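Local coordinates for protein endo-1,4-beta-xylanase (Bacteroides thetaiotaomicron VPI-5482, PDB 3KST) that probably hydrolyses glycosidic bonds in xylan or related polysaccharides, as a calcium-binding member of glycoside hydrolase family 43, at residues A[21-29]-A[262-270]; A[33-41]-A[51-61]. All coordinates share one frame; numbering follows the deposited sequence.

Contact 1. Residues A[21-29]-A[262-270]; sequences YLPIADPYV and WKYIFHAHW
Pro27 comes level with Phe266 where strand 27-29 runs almost antiparallel (157°) to strand 262-268, the axes 6.2 Å apart at closest and the backbones joined by no hydrogen bond of their own; Ala25, just before the corner at Asp26, comes level with His267. Side chains bridge this spacing. The one polar link runs from the backbone N of Asp26 to ND1 of His267, 3.0 Å away, close to the imidazole plane and nearly straight. The ring stands where it does because its CG lies between the backbone N and the carbonyl carbon (chi1 73°), which raises it from its strand toward that corner. OD1 of Asp26, the predicted proton acceptor, then sits 3.3 Å from CE1 of His267, while OD2 bonds to Thr41. Histidine suits this place because ND1 can accept the Asp26 N-H in the ring plane while the rest of the ring packs beside Ala25 and Pro27. Apolar contacts follow along the strand. Ile265, with CG1 anti to its backbone N, lies against Pro27, its CG1 3.7 Å from Pro27 CB, and its CD1 presses tightly on Val29 CG2 at 3.4 Å. Pro27 CG also rests 3.5 Å from the CA of Phe266. At the far end Trp270 CZ3 lies over the centre of one face of the Tyr21 ring, with the planes tilted at 52°, and Tyr21 CE1 comes within 3.3 Å of Trp270 CH2. With Tyr21 cut back to an alanine, the ring against Trp270 CZ3 is gone, and the indole would probably be freer to turn. Strand 250-256 adds Phe255 against Val29 and His251 against Asp26, while strand 279-287 brings Ser280 against Pro27; the contact thus packs strand 27-32 against strand 262-268 within the five-bladed beta-propeller of family 43.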
loop_
_atom_site.group_PDB
_atom_site.type_symbol
_atom_site.label_atom_id
_atom_site.label_comp_id
_atom_site.label_asym_id
_atom_site.label_seq_id
_atom_site.Cartn_x
_atom_site.Cartn_y
_atom_site.Cartn_z
ATOM N N TYR A 21 9.294 -16.196 6.190
ATOM C CA TYR A 21 8.425 -15.015 6.200
ATOM C C TYR A 21 8.609 -14.283 4.900
ATOM O O TYR A 21 9.538 -14.582 4.164
ATOM C CB TYR A 21 8.848 -14.070 7.324
ATOM C CG TYR A 21 8.906 -14.743 8.629
ATOM C CD1 TYR A 21 10.081 -15.372 9.046
ATOM C CD2 TYR A 21 7.762 -14.830 9.448
ATOM C CE1 TYR A 21 10.123 -16.065 10.246
ATOM C CE2 TYR A 21 7.804 -15.515 10.655
ATOM C CZ TYR A 21 8.987 -16.120 11.057
ATOM O OH TYR A 21 9.040 -16.774 12.259
ATOM N N LEU A 22 7.730 -13.335 4.615
ATOM C CA LEU A 22 7.921 -12.411 3.481
ATOM C C LEU A 22 8.373 -11.116 4.189
ATOM O O LEU A 22 7.537 -10.371 4.732
ATOM C CB LEU A 22 6.645 -12.261 2.660
ATOM C CG LEU A 22 6.797 -11.264 1.512
ATOM C CD1 LEU A 22 8.025 -11.588 0.643
ATOM C CD2 LEU A 22 5.538 -11.202 0.682
ATOM N N PRO A 23 9.694 -10.837 4.181
ATOM C CA PRO A 23 10.244 -9.841 5.072
ATOM C C PRO A 23 10.101 -8.378 4.649
ATOM O O PRO A 23 11.105 -7.658 4.536
ATOM C CB PRO A 23 11.704 -10.293 5.173
ATOM C CG PRO A 23 12.008 -10.760 3.821
ATOM C CD PRO A 23 10.767 -11.436 3.337
ATOM N N ILE A 24 8.864 -7.933 4.469
ATOM C CA ILE A 24 8.564 -6.514 4.123
ATOM C C ILE A 24 7.411 -5.981 4.978
ATOM O O ILE A 24 6.585 -6.755 5.498
ATOM C CB ILE A 24 8.176 -6.319 2.625
ATOM C CG1 ILE A 24 6.940 -7.178 2.237
ATOM C CG2 ILE A 24 9.364 -6.664 1.707
ATOM C CD1 ILE A 24 6.499 -7.092 0.777
ATOM N N ALA A 25 7.382 -4.653 5.107
ATOM C CA ALA A 25 6.272 -3.922 5.709
ATOM C C ALA A 25 5.557 -3.181 4.560
ATOM O O ALA A 25 6.033 -3.145 3.417
ATOM C CB ALA A 25 6.769 -2.940 6.769
ATOM N N ASP A 26 4.415 -2.599 4.886
ATOM C CA ASP A 26 3.611 -1.776 3.966
ATOM C C ASP A 26 3.438 -2.425 2.577
ATOM O O ASP A 26 3.661 -1.751 1.537
ATOM C CB ASP A 26 4.323 -0.416 3.844
ATOM C CG ASP A 26 4.648 0.230 5.202
ATOM O OD1 ASP A 26 3.853 0.096 6.185
ATOM O OD2 ASP A 26 5.691 0.921 5.288
ATOM N N PRO A 27 3.123 -3.747 2.543
ATOM C CA PRO A 27 3.101 -4.468 1.288
ATOM C C PRO A 27 2.083 -4.059 0.226
ATOM O O PRO A 27 0.983 -3.560 0.527
ATOM C CB PRO A 27 2.853 -5.931 1.747
ATOM C CG PRO A 27 1.969 -5.747 2.913
ATOM C CD PRO A 27 2.704 -4.654 3.633
ATOM N N TYR A 28 2.519 -4.237 -1.022
ATOM C CA TYR A 28 1.680 -4.083 -2.203
ATOM C C TYR A 28 1.955 -5.223 -3.190
ATOM O O TYR A 28 3.119 -5.501 -3.471
ATOM C CB TYR A 28 1.977 -2.750 -2.913
ATOM C CG TYR A 28 1.026 -2.506 -4.044
ATOM C CD1 TYR A 28 -0.189 -1.857 -3.825
ATOM C CD2 TYR A 28 1.300 -3.001 -5.341
ATOM C CE1 TYR A 28 -1.119 -1.668 -4.897
ATOM C CE2 TYR A 28 0.391 -2.803 -6.406
ATOM C CZ TYR A 28 -0.799 -2.158 -6.183
ATOM O OH TYR A 28 -1.675 -1.999 -7.224
ATOM N N VAL A 29 0.898 -5.794 -3.768
ATOM C CA VAL A 29 0.966 -6.849 -4.781
ATOM C C VAL A 29 0.338 -6.399 -6.118
ATOM O O VAL A 29 -0.818 -5.941 -6.163
ATOM C CB VAL A 29 0.313 -8.177 -4.257
ATOM C CG1 VAL A 29 -0.063 -9.149 -5.395
ATOM C CG2 VAL A 29 1.260 -8.845 -3.262
ATOM N N TRP A 262 -10.458 -12.193 -4.582
ATOM C CA TRP A 262 -9.563 -11.160 -4.061
ATOM C C TRP A 262 -8.918 -11.534 -2.734
ATOM O O TRP A 262 -9.424 -12.334 -1.951
ATOM C CB TRP A 262 -10.288 -9.821 -3.910
ATOM C CG TRP A 262 -10.676 -9.157 -5.181
ATOM C CD1 TRP A 262 -11.681 -9.525 -6.024
ATOM C CD2 TRP A 262 -10.109 -7.959 -5.734
ATOM N NE1 TRP A 262 -11.763 -8.648 -7.086
ATOM C CE2 TRP A 262 -10.811 -7.679 -6.935
ATOM C CE3 TRP A 262 -9.075 -7.100 -5.341
ATOM C CZ2 TRP A 262 -10.499 -6.583 -7.756
ATOM C CZ3 TRP A 262 -8.761 -5.993 -6.168
ATOM C CH2 TRP A 262 -9.481 -5.751 -7.354
ATOM N N LYS A 263 -7.780 -10.899 -2.495
ATOM C CA LYS A 263 -6.983 -11.136 -1.301
ATOM C C LYS A 263 -6.521 -9.782 -0.838
ATOM O O LYS A 263 -6.547 -8.819 -1.638
ATOM C CB LYS A 263 -5.775 -11.983 -1.660
ATOM C CG LYS A 263 -6.093 -13.443 -2.022
ATOM C CD LYS A 263 -6.451 -14.272 -0.817
ATOM C CE LYS A 263 -6.296 -15.776 -1.063
ATOM N NZ LYS A 263 -7.295 -16.264 -2.013
ATOM N N TYR A 264 -6.107 -9.719 0.422
ATOM C CA TYR A 264 -5.591 -8.478 1.029
ATOM C C TYR A 264 -4.243 -8.793 1.691
ATOM O O TYR A 264 -4.198 -9.604 2.634
ATOM C CB TYR A 264 -6.610 -7.920 2.038
ATOM C CG TYR A 264 -6.259 -6.546 2.538
ATOM C CD1 TYR A 264 -6.603 -5.414 1.804
ATOM C CD2 TYR A 264 -5.523 -6.359 3.722
ATOM C CE1 TYR A 264 -6.254 -4.125 2.237
ATOM C CE2 TYR A 264 -5.182 -5.050 4.168
ATOM C CZ TYR A 264 -5.550 -3.943 3.417
ATOM O OH TYR A 264 -5.216 -2.655 3.808
ATOM N N ILE A 265 -3.154 -8.205 1.177
ATOM C CA ILE A 265 -1.813 -8.426 1.742
ATOM C C ILE A 265 -1.604 -7.356 2.808
ATOM O O ILE A 265 -2.030 -6.215 2.620
ATOM C CB ILE A 265 -0.693 -8.435 0.656
ATOM C CG1 ILE A 265 0.644 -8.884 1.243
ATOM C CG2 ILE A 265 -0.553 -7.090 -0.061
ATOM C CD1 ILE A 265 1.708 -9.096 0.138
ATOM N N PHE A 266 -0.950 -7.706 3.904
ATOM C CA PHE A 266 -0.713 -6.765 5.002
ATOM C C PHE A 266 0.476 -7.231 5.832
ATOM O O PHE A 266 0.873 -8.380 5.724
ATOM C CB PHE A 266 -1.953 -6.642 5.919
ATOM C CG PHE A 266 -2.353 -7.940 6.583
ATOM C CD1 PHE A 266 -3.161 -8.851 5.911
ATOM C CD2 PHE A 266 -1.880 -8.271 7.855
ATOM C CE1 PHE A 266 -3.513 -10.075 6.501
ATOM C CE2 PHE A 266 -2.230 -9.489 8.483
ATOM C CZ PHE A 266 -3.062 -10.399 7.793
ATOM N N HIS A 267 1.025 -6.321 6.628
ATOM C CA HIS A 267 2.112 -6.650 7.543
ATOM C C HIS A 267 1.596 -6.853 8.964
ATOM O O HIS A 267 0.448 -6.532 9.305
ATOM C CB HIS A 267 3.259 -5.627 7.503
ATOM C CG HIS A 267 2.951 -4.322 8.157
ATOM N ND1 HIS A 267 3.011 -3.127 7.474
ATOM C CD2 HIS A 267 2.585 -4.010 9.425
ATOM C CE1 HIS A 267 2.705 -2.138 8.294
ATOM N NE2 HIS A 267 2.429 -2.649 9.481
ATOM N N ALA A 268 2.478 -7.365 9.806
ATOM C CA ALA A 268 2.221 -7.513 11.228
ATOM C C ALA A 268 3.568 -7.421 11.942
ATOM O O ALA A 268 4.617 -7.546 11.304
ATOM C CB ALA A 268 1.565 -8.838 11.489
ATOM N N HIS A 269 3.548 -7.173 13.247
ATOM C CA HIS A 269 4.779 -7.203 14.036
ATOM C C HIS A 269 5.457 -8.575 13.932
ATOM O O HIS A 269 4.801 -9.583 13.567
ATOM C CB HIS A 269 4.528 -6.889 15.516
ATOM C CG HIS A 269 4.062 -5.495 15.776
ATOM N ND1 HIS A 269 3.405 -5.131 16.932
ATOM C CD2 HIS A 269 4.125 -4.378 15.010
ATOM C CE1 HIS A 269 3.114 -3.842 16.882
ATOM N NE2 HIS A 269 3.537 -3.359 15.722
ATOM N N TRP A 270 6.769 -8.586 14.173
ATOM C CA TRP A 270 7.546 -9.825 14.190
ATOM C C TRP A 270 6.901 -10.867 15.114
ATOM O O TRP A 270 6.789 -12.031 14.751
ATOM C CB TRP A 270 8.991 -9.556 14.587
ATOM C CG TRP A 270 9.762 -10.771 14.783
ATOM C CD1 TRP A 270 10.147 -11.286 15.972
ATOM C CD2 TRP A 270 10.173 -11.716 13.779
ATOM N NE1 TRP A 270 10.810 -12.462 15.787
ATOM C CE2 TRP A 270 10.833 -12.758 14.450
ATOM C CE3 TRP A 270 10.067 -11.770 12.379
ATOM C CZ2 TRP A 270 11.381 -13.861 13.779
ATOM C CZ3 TRP A 270 10.600 -12.857 11.717
ATOM C CH2 TRP A 270 11.270 -13.889 12.432
#

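Contact 2. Residues A[33-41]-A[51-61]; sequences NNKYYAYGT and ACFSSDDLKNW
Tyr36 pairs with Ser55, and Ala38 with Phe53, as hydrogen-bonded pairs of an antiparallel beta hairpin, part of a four-stranded meander of the kind that forms a propeller blade. The bond from Ala38 N to Phe53 O is short, 2.7 Å. The side chain of Tyr36 carries much of the packing. Its CB stands 3.9 Å from Trp61 CH2. With CG anti to the carbonyl carbon (chi1 -59°), the ring then turns to meet Leu58, whose CD2 sits over its centre as a CH-pi contact, 3.7 Å from the Tyr36 centroid and only 13° off the ring normal. Farther out, CD2 of Tyr36 passes 3.3 Å from Ser55 O, and CE2 comes 3.7 Å from Asp56 O, at the ring edge. The hydroxyl at the tip bonds to the backbone N of Lys258, so tyrosine supplies both a broad apolar face and a polar end. On the same side of the sheet Ala38 CB lies against the indole, 3.5 Å from Trp61 CZ3, its small size letting the indole come close. The Cys52 sulfur lies at the edge of the Tyr37 ring and obliquely against Tyr39, 3.7 Å from Tyr39 CE2. Near the turn between strands 49-55 and 60-69, Lys35 bends back in a long salt bridge to Asp56, a pairing suited to this outer position. Ser55 and Asp57 hold that turn: the Ser55 hydroxyl accepts from the backbone N of Asp57 and of Leu58, an ST turn and ST motif, and also donates to Asn60 O, while Asp57 OD1 receives the backbone N-H groups of Lys59 and Asn60 from the same face of its carboxylate. Finally, NE1 of Trp61 reaches Leu58 O at 2.8 Å from above the carbonyl plane, 73° out of it.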
loop_
_atom_site.group_PDB
_atom_site.type_symbol
_atom_site.label_atom_id
_atom_site.label_comp_id
_atom_site.label_asym_id
_atom_site.label_seq_id
_atom_site.Cartn_x
_atom_site.Cartn_y
_atom_site.Cartn_z
ATOM N N ASN A 33 0.781 -10.397 -15.954
ATOM C CA ASN A 33 1.104 -11.557 -16.819
ATOM C C ASN A 33 1.200 -12.911 -16.073
ATOM O O ASN A 33 2.253 -13.585 -16.062
ATOM C CB ASN A 33 2.372 -11.275 -17.634
ATOM C CG ASN A 33 2.514 -12.211 -18.825
ATOM O OD1 ASN A 33 3.337 -13.121 -18.813
ATOM N ND2 ASN A 33 1.659 -12.033 -19.820
ATOM N N ASN A 34 0.096 -13.269 -15.425
ATOM C CA ASN A 34 -0.032 -14.522 -14.668
ATOM C C ASN A 34 1.024 -14.700 -13.561
ATOM O O ASN A 34 1.449 -15.815 -13.270
ATOM C CB ASN A 34 0.028 -15.704 -15.651
ATOM N N LYS A 35 1.442 -13.600 -12.929
ATOM C CA LYS A 35 2.522 -13.662 -11.925
ATOM C C LYS A 35 2.303 -12.580 -10.878
ATOM O O LYS A 35 2.003 -11.442 -11.247
ATOM C CB LYS A 35 3.873 -13.452 -12.652
ATOM C CG LYS A 35 5.122 -14.058 -12.009
ATOM C CD LYS A 35 5.069 -15.588 -12.001
ATOM C CE LYS A 35 6.433 -16.269 -12.307
ATOM N NZ LYS A 35 7.441 -16.109 -11.262
ATOM N N TYR A 36 2.431 -12.939 -9.600
ATOM C CA TYR A 36 2.298 -11.981 -8.482
ATOM C C TYR A 36 3.626 -11.316 -8.217
ATOM O O TYR A 36 4.639 -11.991 -8.215
ATOM C CB TYR A 36 1.814 -12.677 -7.216
ATOM C CG TYR A 36 0.479 -13.353 -7.428
ATOM C CD1 TYR A 36 -0.708 -12.615 -7.475
ATOM C CD2 TYR A 36 0.391 -14.742 -7.583
ATOM C CE1 TYR A 36 -1.942 -13.234 -7.657
ATOM C CE2 TYR A 36 -0.860 -15.371 -7.790
ATOM C CZ TYR A 36 -2.010 -14.609 -7.834
ATOM O OH TYR A 36 -3.225 -15.222 -8.006
ATOM N N TYR A 37 3.615 -10.002 -7.988
ATOM C CA TYR A 37 4.826 -9.225 -7.698
ATOM C C TYR A 37 4.589 -8.410 -6.445
ATOM O O TYR A 37 3.643 -7.614 -6.412
ATOM C CB TYR A 37 5.192 -8.298 -8.855
ATOM C CG TYR A 37 5.488 -9.019 -10.140
ATOM C CD1 TYR A 37 6.776 -9.476 -10.415
ATOM C CD2 TYR A 37 4.493 -9.257 -11.072
ATOM C CE1 TYR A 37 7.080 -10.151 -11.604
ATOM C CE2 TYR A 37 4.777 -9.931 -12.271
ATOM C CZ TYR A 37 6.063 -10.376 -12.530
ATOM O OH TYR A 37 6.350 -11.040 -13.711
ATOM N N ALA A 38 5.415 -8.624 -5.419
ATOM C CA ALA A 38 5.282 -7.936 -4.132
ATOM C C ALA A 38 6.388 -6.940 -3.947
ATOM O O ALA A 38 7.531 -7.232 -4.254
ATOM C CB ALA A 38 5.325 -8.917 -2.970
ATOM N N TYR A 39 6.017 -5.763 -3.441
ATOM C CA TYR A 39 6.958 -4.680 -3.106
ATOM C C TYR A 39 6.549 -4.130 -1.761
ATOM O O TYR A 39 5.351 -3.939 -1.528
ATOM C CB TYR A 39 6.875 -3.553 -4.121
ATOM C CG TYR A 39 6.890 -4.030 -5.553
ATOM C CD1 TYR A 39 5.699 -4.432 -6.174
ATOM C CD2 TYR A 39 8.084 -4.110 -6.275
ATOM C CE1 TYR A 39 5.692 -4.910 -7.481
ATOM C CE2 TYR A 39 8.090 -4.569 -7.580
ATOM C CZ TYR A 39 6.877 -4.960 -8.186
ATOM O OH TYR A 39 6.857 -5.401 -9.487
ATOM N N GLY A 40 7.516 -3.890 -0.881
ATOM C CA GLY A 40 7.241 -3.284 0.428
ATOM C C GLY A 40 8.415 -2.500 1.001
ATOM O O GLY A 40 9.464 -2.348 0.358
ATOM N N THR A 41 8.218 -2.018 2.223
ATOM C CA THR A 41 9.225 -1.318 3.001
ATOM C C THR A 41 10.199 -2.320 3.582
ATOM O O THR A 41 9.787 -3.208 4.310
ATOM C CB THR A 41 8.569 -0.559 4.159
ATOM O OG1 THR A 41 7.692 0.400 3.599
ATOM C CG2 THR A 41 9.615 0.138 5.092
ATOM N N ALA A 51 12.909 -3.881 -2.780
ATOM C CA ALA A 51 13.073 -5.190 -3.401
ATOM C C ALA A 51 11.818 -5.502 -4.197
ATOM O O ALA A 51 10.782 -4.842 -4.059
ATOM C CB ALA A 51 13.288 -6.276 -2.329
ATOM N N CYS A 52 11.935 -6.531 -5.029
ATOM C CA CYS A 52 10.831 -7.123 -5.783
ATOM C C CYS A 52 10.823 -8.613 -5.451
ATOM O O CYS A 52 11.859 -9.240 -5.515
ATOM C CB CYS A 52 10.992 -6.976 -7.293
ATOM S SG CYS A 52 9.690 -7.834 -8.214
ATOM N N PHE A 53 9.671 -9.135 -5.057
ATOM C CA PHE A 53 9.479 -10.590 -4.868
ATOM C C PHE A 53 8.417 -11.040 -5.855
ATOM O O PHE A 53 7.464 -10.294 -6.091
ATOM C CB PHE A 53 9.004 -10.911 -3.449
ATOM C CG PHE A 53 9.939 -10.451 -2.379
ATOM C CD1 PHE A 53 9.856 -9.152 -1.898
ATOM C CD2 PHE A 53 10.885 -11.314 -1.831
ATOM C CE1 PHE A 53 10.726 -8.697 -0.880
ATOM C CE2 PHE A 53 11.756 -10.896 -0.824
ATOM C CZ PHE A 53 11.680 -9.564 -0.336
ATOM N N SER A 54 8.558 -12.242 -6.437
ATOM C CA SER A 54 7.512 -12.800 -7.295
ATOM C C SER A 54 7.050 -14.174 -6.795
ATOM O O SER A 54 7.777 -14.867 -6.089
ATOM C CB SER A 54 7.935 -12.897 -8.767
ATOM O OG SER A 54 8.836 -13.960 -8.992
ATOM N N SER A 55 5.857 -14.556 -7.230
ATOM C CA SER A 55 5.195 -15.811 -6.831
ATOM C C SER A 55 4.153 -16.283 -7.840
ATOM O O SER A 55 3.495 -15.454 -8.494
ATOM C CB SER A 55 4.505 -15.619 -5.482
ATOM O OG SER A 55 3.749 -16.763 -5.062
ATOM N N ASP A 56 4.006 -17.610 -7.924
ATOM C CA ASP A 56 2.999 -18.282 -8.738
ATOM C C ASP A 56 1.730 -18.633 -7.941
ATOM O O ASP A 56 0.628 -18.730 -8.515
ATOM C CB ASP A 56 3.587 -19.595 -9.292
ATOM C CG ASP A 56 4.715 -19.372 -10.270
ATOM O OD1 ASP A 56 4.573 -18.496 -11.137
ATOM O OD2 ASP A 56 5.724 -20.102 -10.222
ATOM N N ASP A 57 1.888 -18.787 -6.623
ATOM C CA ASP A 57 0.835 -19.317 -5.734
ATOM C C ASP A 57 0.513 -18.530 -4.453
ATOM O O ASP A 57 -0.326 -18.982 -3.669
ATOM C CB ASP A 57 1.247 -20.759 -5.374
ATOM C CG ASP A 57 2.583 -20.841 -4.582
ATOM O OD1 ASP A 57 3.137 -19.796 -4.129
ATOM O OD2 ASP A 57 3.105 -21.959 -4.436
ATOM N N LEU A 58 1.210 -17.410 -4.220
ATOM C CA LEU A 58 1.078 -16.545 -3.022
ATOM C C LEU A 58 1.721 -17.091 -1.732
ATOM O O LEU A 58 1.863 -16.341 -0.771
ATOM C CB LEU A 58 -0.385 -16.133 -2.722
ATOM C CG LEU A 58 -1.076 -15.327 -3.809
ATOM C CD1 LEU A 58 -2.573 -15.202 -3.468
ATOM C CD2 LEU A 58 -0.402 -13.962 -3.918
ATOM N N LYS A 59 2.102 -18.370 -1.704
ATOM C CA LYS A 59 2.719 -19.006 -0.538
ATOM C C LYS A 59 4.223 -18.942 -0.681
ATOM O O LYS A 59 4.908 -18.525 0.255
ATOM C CB LYS A 59 2.255 -20.469 -0.375
ATOM C CG LYS A 59 2.967 -21.261 0.743
ATOM C CD LYS A 59 2.821 -20.706 2.171
ATOM C CE LYS A 59 3.435 -21.680 3.166
ATOM N NZ LYS A 59 3.335 -21.364 4.631
ATOM N N ASN A 60 4.726 -19.377 -1.839
ATOM C CA ASN A 60 6.160 -19.425 -2.106
ATOM C C ASN A 60 6.573 -18.264 -2.987
ATOM O O ASN A 60 6.027 -18.080 -4.095
ATOM C CB ASN A 60 6.523 -20.733 -2.772
ATOM C CG ASN A 60 6.041 -21.926 -1.975
ATOM O OD1 ASN A 60 6.577 -22.239 -0.901
ATOM N ND2 ASN A 60 5.015 -22.582 -2.479
ATOM N N TRP A 61 7.499 -17.457 -2.469
ATOM C CA TRP A 61 7.991 -16.247 -3.144
ATOM C C TRP A 61 9.465 -16.391 -3.487
ATOM O O TRP A 61 10.202 -17.066 -2.771
ATOM C CB TRP A 61 7.785 -15.005 -2.249
ATOM C CG TRP A 61 6.323 -14.736 -2.033
ATOM C CD1 TRP A 61 5.511 -15.383 -1.172
ATOM C CD2 TRP A 61 5.500 -13.799 -2.731
ATOM N NE1 TRP A 61 4.222 -14.920 -1.271
ATOM C CE2 TRP A 61 4.186 -13.940 -2.228
ATOM C CE3 TRP A 61 5.735 -12.868 -3.751
ATOM C CZ2 TRP A 61 3.096 -13.177 -2.729
ATOM C CZ3 TRP A 61 4.656 -12.095 -4.236
ATOM C CH2 TRP A 61 3.363 -12.259 -3.716
HETATM O O HOH W 1 9.894 -5.340 -1.406
HETATM O O HOH W 2 11.704 -3.515 -0.243
#

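In the fold
Contact 2 is nested within the long loop that contact 1 closes, and their centres lie 11 Å apart. Neighbouring strands 27-32 and 35-41 join them in one sheet. At the join, Ala25 O lies 2.7 Å from Thr41 N, and OD2 of Asp26 lies 2.7 Å from OG1 of Thr41, both probable hydrogen bonds; the hairpin of contact 2 thus probably helps to position the predicted proton acceptor carried by contact 1. Ile24 CG2 packs 3.6 Å from Phe53 CE1. The calcium ion, with His251 and Glu83 at its site, lies about 5 Å from the Tyr28 side chain and about 9 Å from that of Tyr39, placing contact 1 nearer the metal.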